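PDB 3MIX: flagellar biosynthesis protein flhA from Bacillus subtilis, which takes part in exporting flagellar proteins through the type III secretion system, its cytosolic domain, the part described here, probably serving as the adaptor for late flagellar building blocks. Local coordinates for residues H177-E180 against K181-H185; I199-L202 against K203-Y206; F276-E279 against N280-L283. All coordinates share one frame; numbering follows the deposited sequence.

Contact 1 (H177-E180 against K181-H185); sequences HITE and KIKQH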
loop_
_atom_site.group_PDB
_atom_site.type_symbol
_atom_site.label_atom_id
_atom_site.label_comp_id
_atom_site.label_asym_id
_atom_site.label_seq_id
_atom_site.Cartn_x
_atom_site.Cartn_y
_atom_site.Cartn_z
ATOM N N HIS A 177 13.737 5.437 -3.463
ATOM C CA HIS A 177 12.641 5.800 -4.366
ATOM C C HIS A 177 11.772 4.600 -4.832
ATOM O O HIS A 177 10.531 4.674 -4.840
ATOM C CB HIS A 177 13.159 6.592 -5.556
ATOM C CG HIS A 177 12.100 7.380 -6.248
ATOM N ND1 HIS A 177 12.260 7.892 -7.513
ATOM C CD2 HIS A 177 10.844 7.711 -5.864
ATOM C CE1 HIS A 177 11.159 8.527 -7.870
ATOM N NE2 HIS A 177 10.279 8.424 -6.892
ATOM N N ILE A 178 12.421 3.497 -5.195
ATOM C CA ILE A 178 11.712 2.287 -5.588
ATOM C C ILE A 178 10.944 1.713 -4.406
ATOM O O ILE A 178 9.755 1.401 -4.549
ATOM C CB ILE A 178 12.658 1.230 -6.185
ATOM C CG1 ILE A 178 13.149 1.683 -7.564
ATOM C CG2 ILE A 178 11.958 -0.138 -6.297
ATOM C CD1 ILE A 178 14.381 0.934 -8.027
ATOM N N THR A 179 11.608 1.588 -3.252
ATOM C CA THR A 179 10.970 1.032 -2.061
ATOM C C THR A 179 9.772 1.834 -1.556
ATOM O O THR A 179 8.747 1.260 -1.184
ATOM C CB THR A 179 11.959 0.539 -0.889
ATOM O OG1 THR A 179 11.649 1.171 0.365
ATOM C CG2 THR A 179 13.362 0.732 -1.196
ATOM N N GLU A 180 9.902 3.150 -1.560
ATOM C CA GLU A 180 8.795 4.030 -1.203
ATOM C C GLU A 180 7.647 3.916 -2.192
ATOM O O GLU A 180 6.492 3.970 -1.799
ATOM C CB GLU A 180 9.248 5.491 -1.100
ATOM C CG GLU A 180 10.224 5.795 0.054
ATOM C CD GLU A 180 9.723 5.364 1.436
ATOM O OE1 GLU A 180 8.552 5.647 1.778
ATOM O OE2 GLU A 180 10.527 4.764 2.199
ATOM N N LYS A 181 7.954 3.767 -3.475
ATOM C CA LYS A 181 6.881 3.648 -4.475
ATOM C C LYS A 181 6.169 2.327 -4.409
ATOM O O LYS A 181 4.960 2.279 -4.572
ATOM C CB LYS A 181 7.359 3.933 -5.899
ATOM C CG LYS A 181 6.789 5.240 -6.436
ATOM C CD LYS A 181 7.396 6.443 -5.784
ATOM C CE LYS A 181 6.330 7.468 -5.373
ATOM N NZ LYS A 181 5.277 7.701 -6.415
ATOM N N ILE A 182 6.914 1.262 -4.157
ATOM C CA ILE A 182 6.317 -0.051 -3.964
ATOM C C ILE A 182 5.410 -0.049 -2.736
ATOM O O ILE A 182 4.324 -0.652 -2.753
ATOM C CB ILE A 182 7.391 -1.153 -3.904
ATOM C CG1 ILE A 182 8.021 -1.317 -5.298
ATOM C CG2 ILE A 182 6.791 -2.469 -3.479
ATOM C CD1 ILE A 182 9.215 -2.249 -5.334
ATOM N N LYS A 183 5.847 0.654 -1.689
ATOM C CA LYS A 183 5.060 0.772 -0.458
ATOM C C LYS A 183 3.749 1.498 -0.729
ATOM O O LYS A 183 2.710 1.080 -0.246
ATOM C CB LYS A 183 5.855 1.475 0.648
ATOM C CG LYS A 183 6.836 0.537 1.354
ATOM C CD LYS A 183 7.837 1.295 2.197
ATOM C CE LYS A 183 7.160 2.006 3.347
ATOM N NZ LYS A 183 8.155 2.734 4.195
ATOM N N GLN A 184 3.802 2.543 -1.546
ATOM C CA GLN A 184 2.606 3.300 -1.862
ATOM C C GLN A 184 1.622 2.465 -2.700
ATOM O O GLN A 184 0.418 2.740 -2.695
ATOM C CB GLN A 184 2.982 4.597 -2.592
ATOM C CG GLN A 184 1.798 5.508 -2.976
ATOM C CD GLN A 184 2.200 6.737 -3.803
ATOM O OE1 GLN A 184 1.354 7.360 -4.459
ATOM N NE2 GLN A 184 3.492 7.087 -3.780
ATOM N N HIS A 185 2.143 1.466 -3.430
ATOM C CA HIS A 185 1.336 0.684 -4.358
ATOM C C HIS A 185 1.268 -0.803 -4.008
ATOM O O HIS A 185 0.817 -1.597 -4.831
ATOM C CB HIS A 185 1.844 0.884 -5.804
ATOM C CG HIS A 185 1.685 2.290 -6.305
ATOM N ND1 HIS A 185 0.497 2.770 -6.815
ATOM C CD2 HIS A 185 2.553 3.336 -6.333
ATOM C CE1 HIS A 185 0.639 4.042 -7.144
ATOM N NE2 HIS A 185 1.878 4.409 -6.864
HETATM O O HOH W 1 6.319 4.915 4.203
#
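Four backbone bonds of the i to i+4 kind join His177-Glu180 to Lys181-Gln184, and the shortest runs from Ile182 N to Ile178 O at 2.9 Å, with an N-H...O angle of 162°. Among side chains the chief polar pair is Glu180 with Lys183. Both lie alongside each other and point the same way, but Glu180 OE2 and Lys183 NZ stay 3.7 Å apart, a long salt bridge. A water bridges the two, accepting from Lys183 NZ at 2.9 Å and donating a weak bond to Glu180 OE1. Lys183 also has a weak, long ion pair with Glu83.

His177 and Lys181 run side by side. His177 has CG anti to its backbone N (chi1 -160°), and its ring atom NE2 comes within 3.7 Å of Lys181 CD. Their polar ends have other partners, His177 ND1 bonding Tyr104 OH and Lys181 NZ the carbonyl of Val113. On the buried flank Ile178 CG2 meets Ile182 CD1 at 3.6 Å, and these isoleucines pack on Ile76 and Leu80 of helix 69-84. The arrangement is that of an amphipathic alpha-helix, here 170-189, wedged between a second helix and the strands 103-108 and 111-117.

Contact 2 (I199-L202 against K203-Y206); sequences IDHL and KESY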
loop_
_atom_site.group_PDB
_atom_site.type_symbol
_atom_site.label_atom_id
_atom_site.label_comp_id
_atom_site.label_asym_id
_atom_site.label_seq_id
_atom_site.Cartn_x
_atom_site.Cartn_y
_atom_site.Cartn_z
ATOM N N ILE A 199 -0.675 -18.496 1.269
ATOM C CA ILE A 199 -1.582 -19.541 1.694
ATOM C C ILE A 199 -0.847 -20.865 1.754
ATOM O O ILE A 199 -0.983 -21.585 2.738
ATOM C CB ILE A 199 -2.797 -19.673 0.730
ATOM C CG1 ILE A 199 -3.693 -18.423 0.781
ATOM C CG2 ILE A 199 -3.604 -20.990 0.990
ATOM C CD1 ILE A 199 -4.816 -18.494 -0.264
ATOM N N ASP A 200 -0.065 -21.178 0.719
ATOM C CA ASP A 200 0.689 -22.437 0.684
ATOM C C ASP A 200 1.717 -22.483 1.816
ATOM O O ASP A 200 1.895 -23.516 2.432
ATOM C CB ASP A 200 1.404 -22.659 -0.661
ATOM C CG ASP A 200 0.444 -22.904 -1.827
ATOM O OD1 ASP A 200 -0.744 -23.230 -1.626
ATOM O OD2 ASP A 200 0.895 -22.763 -2.983
ATOM N N HIS A 201 2.380 -21.360 2.076
ATOM C CA HIS A 201 3.333 -21.219 3.182
ATOM C C HIS A 201 2.625 -21.450 4.528
ATOM O O HIS A 201 3.119 -22.189 5.374
ATOM C CB HIS A 201 3.980 -19.821 3.117
ATOM C CG HIS A 201 5.074 -19.593 4.114
ATOM N ND1 HIS A 201 6.249 -20.320 4.119
ATOM C CD2 HIS A 201 5.181 -18.696 5.127
ATOM C CE1 HIS A 201 7.027 -19.892 5.099
ATOM N NE2 HIS A 201 6.404 -18.904 5.723
ATOM N N LEU A 202 1.440 -20.863 4.683
ATOM C CA LEU A 202 0.636 -21.032 5.892
ATOM C C LEU A 202 0.196 -22.477 6.057
ATOM O O LEU A 202 0.131 -23.015 7.171
ATOM C CB LEU A 202 -0.573 -20.088 5.882
ATOM C CG LEU A 202 -1.462 -20.113 7.123
ATOM C CD1 LEU A 202 -0.663 -19.798 8.390
ATOM C CD2 LEU A 202 -2.625 -19.113 6.956
ATOM N N LYS A 203 -0.063 -23.109 4.929
ATOM C CA LYS A 203 -0.560 -24.479 4.901
ATOM C C LYS A 203 0.458 -25.470 5.485
ATOM O O LYS A 203 0.069 -26.460 6.090
ATOM C CB LYS A 203 -0.909 -24.860 3.456
ATOM C CG LYS A 203 -1.939 -25.952 3.307
ATOM C CD LYS A 203 -2.115 -26.334 1.832
ATOM C CE LYS A 203 -3.134 -25.438 1.143
ATOM N NZ LYS A 203 -3.592 -26.017 -0.168
ATOM N N GLU A 204 1.750 -25.185 5.325
ATOM C CA GLU A 204 2.819 -26.067 5.861
ATOM C C GLU A 204 2.734 -26.258 7.375
ATOM O O GLU A 204 3.009 -27.338 7.873
ATOM C CB GLU A 204 4.222 -25.556 5.465
ATOM C CG GLU A 204 4.501 -25.605 3.949
ATOM C CD GLU A 204 5.820 -24.926 3.541
ATOM O OE1 GLU A 204 6.735 -24.779 4.397
ATOM O OE2 GLU A 204 5.936 -24.537 2.352
ATOM N N SER A 205 2.334 -25.211 8.096
ATOM C CA SER A 205 2.252 -25.265 9.554
ATOM C C SER A 205 0.810 -25.284 10.066
ATOM O O SER A 205 0.522 -25.848 11.152
ATOM C CB SER A 205 3.123 -24.155 10.205
ATOM O OG SER A 205 3.376 -23.043 9.293
ATOM N N TYR A 206 -0.108 -24.725 9.266
ATOM C CA TYR A 206 -1.521 -24.640 9.634
ATOM C C TYR A 206 -2.515 -25.190 8.576
ATOM O O TYR A 206 -3.424 -24.472 8.137
ATOM C CB TYR A 206 -1.874 -23.194 9.990
ATOM C CG TYR A 206 -1.083 -22.606 11.168
ATOM C CD1 TYR A 206 0.211 -22.101 10.994
ATOM C CD2 TYR A 206 -1.648 -22.554 12.452
ATOM C CE1 TYR A 206 0.914 -21.556 12.066
ATOM C CE2 TYR A 206 -0.966 -22.022 13.515
ATOM C CZ TYR A 206 0.313 -21.526 13.332
ATOM O OH TYR A 206 0.991 -20.985 14.405
HETATM O O HOH W 2 -1.160 -25.817 -1.479
HETATM O O HOH W 3 6.792 -22.084 1.952
#
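Leu202 reaches forward over one turn to Tyr206, its CD1 lying 3.6 Å from the ring atom CD1 and close to Tyr206 CB as well. With CG anti to the backbone N (chi1 -177°), the leucine branch is carried along beside its own carbonyl, and the two side chains meet at a slant. Leu202 O lies at the edge of the tyrosine ring, in its plane. Leu202 O accepts two backbone bonds: Tyr206 N comes at 2.7 Å nearly in line with the carbonyl, whereas Ser205 N, at 3.2 Å, stands above the carbonyl plane.

Such a doubly used carbonyl marks the last turn of helix 192-205, where i to i+3 and i to i+4 bonds mix; Tyr206 is at the same time the N-cap residue of helix 207-213. The apolar flank of these two successive helices is covered by helix 240-250, whose Val241 and Phe244 touch Leu202, while Val210 of the following helix packs on Leu202 and Ile199.

On the exposed flank two polar pairs are bridged by water. Asp200 OD1 and Lys203 NZ are 4.2 Å apart, beyond a salt bridge, but one water donates to the carboxylate at 2.6 Å and accepts from the ammonium at 2.8 Å. A second water, in the plane of the His201 ring at its edge, bonds ND1 at 2.8 Å and donates to Glu204 OE2.

Contact 3 (F276-E279 against N280-L283); sequences FAKE and NEVL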
loop_
_atom_site.group_PDB
_atom_site.type_symbol
_atom_site.label_atom_id
_atom_site.label_comp_id
_atom_site.label_asym_id
_atom_site.label_seq_id
_atom_site.Cartn_x
_atom_site.Cartn_y
_atom_site.Cartn_z
ATOM N N PHE A 276 1.422 2.733 15.497
ATOM C CA PHE A 276 1.125 4.144 15.655
ATOM C C PHE A 276 1.463 4.733 17.032
ATOM O O PHE A 276 1.820 5.897 17.128
ATOM C CB PHE A 276 -0.341 4.402 15.325
ATOM C CG PHE A 276 -0.669 4.228 13.876
ATOM C CD1 PHE A 276 -0.225 5.151 12.931
ATOM C CD2 PHE A 276 -1.418 3.131 13.448
ATOM C CE1 PHE A 276 -0.526 4.983 11.572
ATOM C CE2 PHE A 276 -1.730 2.962 12.094
ATOM C CZ PHE A 276 -1.286 3.892 11.162
ATOM N N ALA A 277 1.338 3.931 18.082
ATOM C CA ALA A 277 1.513 4.390 19.451
ATOM C C ALA A 277 2.927 4.121 19.953
ATOM O O ALA A 277 3.542 3.112 19.590
ATOM C CB ALA A 277 0.496 3.723 20.368
ATOM N N LYS A 278 3.431 5.037 20.781
ATOM C CA LYS A 278 4.735 4.893 21.422
ATOM C C LYS A 278 4.544 4.366 22.834
ATOM O O LYS A 278 3.488 4.569 23.447
ATOM C CB LYS A 278 5.466 6.236 21.470
ATOM C CG LYS A 278 6.019 6.719 20.141
ATOM C CD LYS A 278 7.437 6.215 19.903
ATOM C CE LYS A 278 8.153 7.058 18.853
ATOM N NZ LYS A 278 8.487 8.419 19.370
ATOM N N GLU A 279 5.569 3.698 23.354
ATOM C CA GLU A 279 5.498 3.088 24.681
ATOM C C GLU A 279 5.285 4.119 25.798
ATOM O O GLU A 279 6.015 5.110 25.886
ATOM C CB GLU A 279 6.749 2.241 24.949
ATOM C CG GLU A 279 6.629 1.273 26.136
ATOM C CD GLU A 279 5.577 0.186 25.935
ATOM O OE1 GLU A 279 5.095 0.012 24.794
ATOM O OE2 GLU A 279 5.230 -0.497 26.921
ATOM N N ASN A 280 4.262 3.878 26.622
ATOM C CA ASN A 280 3.923 4.708 27.789
ATOM C C ASN A 280 3.718 6.199 27.497
ATOM O O ASN A 280 3.653 7.025 28.419
ATOM C CB ASN A 280 4.942 4.502 28.925
ATOM C CG ASN A 280 5.002 3.058 29.404
ATOM O OD1 ASN A 280 5.996 2.362 29.184
ATOM N ND2 ASN A 280 3.931 2.597 30.051
ATOM N N GLU A 281 3.629 6.532 26.214
ATOM C CA GLU A 281 3.419 7.906 25.773
ATOM C C GLU A 281 1.996 8.074 25.249
ATOM O O GLU A 281 1.463 7.182 24.586
ATOM C CB GLU A 281 4.445 8.279 24.697
ATOM C CG GLU A 281 4.149 9.573 23.954
ATOM C CD GLU A 281 5.233 9.943 22.962
ATOM O OE1 GLU A 281 6.416 10.002 23.366
ATOM O OE2 GLU A 281 4.902 10.185 21.782
ATOM N N VAL A 282 1.391 9.217 25.556
ATOM C CA VAL A 282 0.062 9.553 25.053
ATOM C C VAL A 282 0.112 9.824 23.551
ATOM O O VAL A 282 0.968 10.578 23.064
ATOM C CB VAL A 282 -0.584 10.747 25.827
ATOM C CG1 VAL A 282 0.382 11.934 25.962
ATOM C CG2 VAL A 282 -1.914 11.174 25.187
ATOM N N LEU A 283 -0.805 9.182 22.834
ATOM C CA LEU A 283 -0.913 9.306 21.392
ATOM C C LEU A 283 -1.799 10.490 21.002
ATOM O O LEU A 283 -2.938 10.604 21.466
ATOM C CB LEU A 283 -1.466 8.002 20.816
ATOM C CG LEU A 283 -1.635 7.853 19.305
ATOM C CD1 LEU A 283 -0.299 7.953 18.582
ATOM C CD2 LEU A 283 -2.321 6.531 19.019
HETATM O O HOH W 4 1.770 7.480 21.859
#
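Leu283 folds back on Phe276 and Ala277 and forms the close-packed end of this contact. Its CD1 comes within 3.3 Å of Phe276 O, and its CD2 meets Ala277 CB at 4.2 Å. The extended first torsion, with CG opposite the backbone N (chi1 -178°), helps to place the two methyl groups against the end of helix 269-276 at Phe276 and the first residue beyond it, Ala277. Leu283 is buried, and its backbone is hydrogen-bonded to Glu373; the Phe276 ring packs on Ile338 and Pro361.

The other end is looser and lies toward solvent. Here Lys278 and Glu281 run side by side, pointing the same way, and the touch is Lys278 CB to Glu281 CB at 4.0 Å, with the carboxylate oxygen OE2 of Glu281 as near to the lysine's CB and CG. Their charged ends remain 4.7 Å apart from Lys278 NZ to Glu281 OE2, so any attraction between them is probably modest. At the exposed tip Glu279 and Asn280 also lie alongside each other: Asn280 OD1 approaches Glu279 CG at 3.3 Å, with the amide and carboxylate planes turned 85° apart.

Between the two ends a water spans the backbones, accepting from Lys278 N at 3.1 Å and donating to Glu281 O at 2.8 Å. The closing bond of the bend, Glu281 N to Lys278 O, is weak at 3.4 Å. Asn280 carries the positive phi of 55° expected at the third position, and Lys278 to Glu281 form a type II beta turn, at the tip of the loop that reverses the chain between helix 269-276 and strand 283-288.

In the fold
Followed from the N terminus, the three contacts come in series, none nested in or crossing another, and each is local to a continuous run of residues. Contact 1 lies within helix 170-189 and is placed against helix 69-84 and the sheet containing strands 103-108 and 111-117. The next helix, 192-205, ends in contact 2, whose centre is about 28 Å from that of contact 1; there the chain turns into helix 207-213 and meets helix 240-250. Contact 3 alone closes a loop, joining helix 269-276 to strand 283-288 of a parallel sheet. Its nearest atoms are about 12 Å from contact 1 and about 23 Å from contact 2.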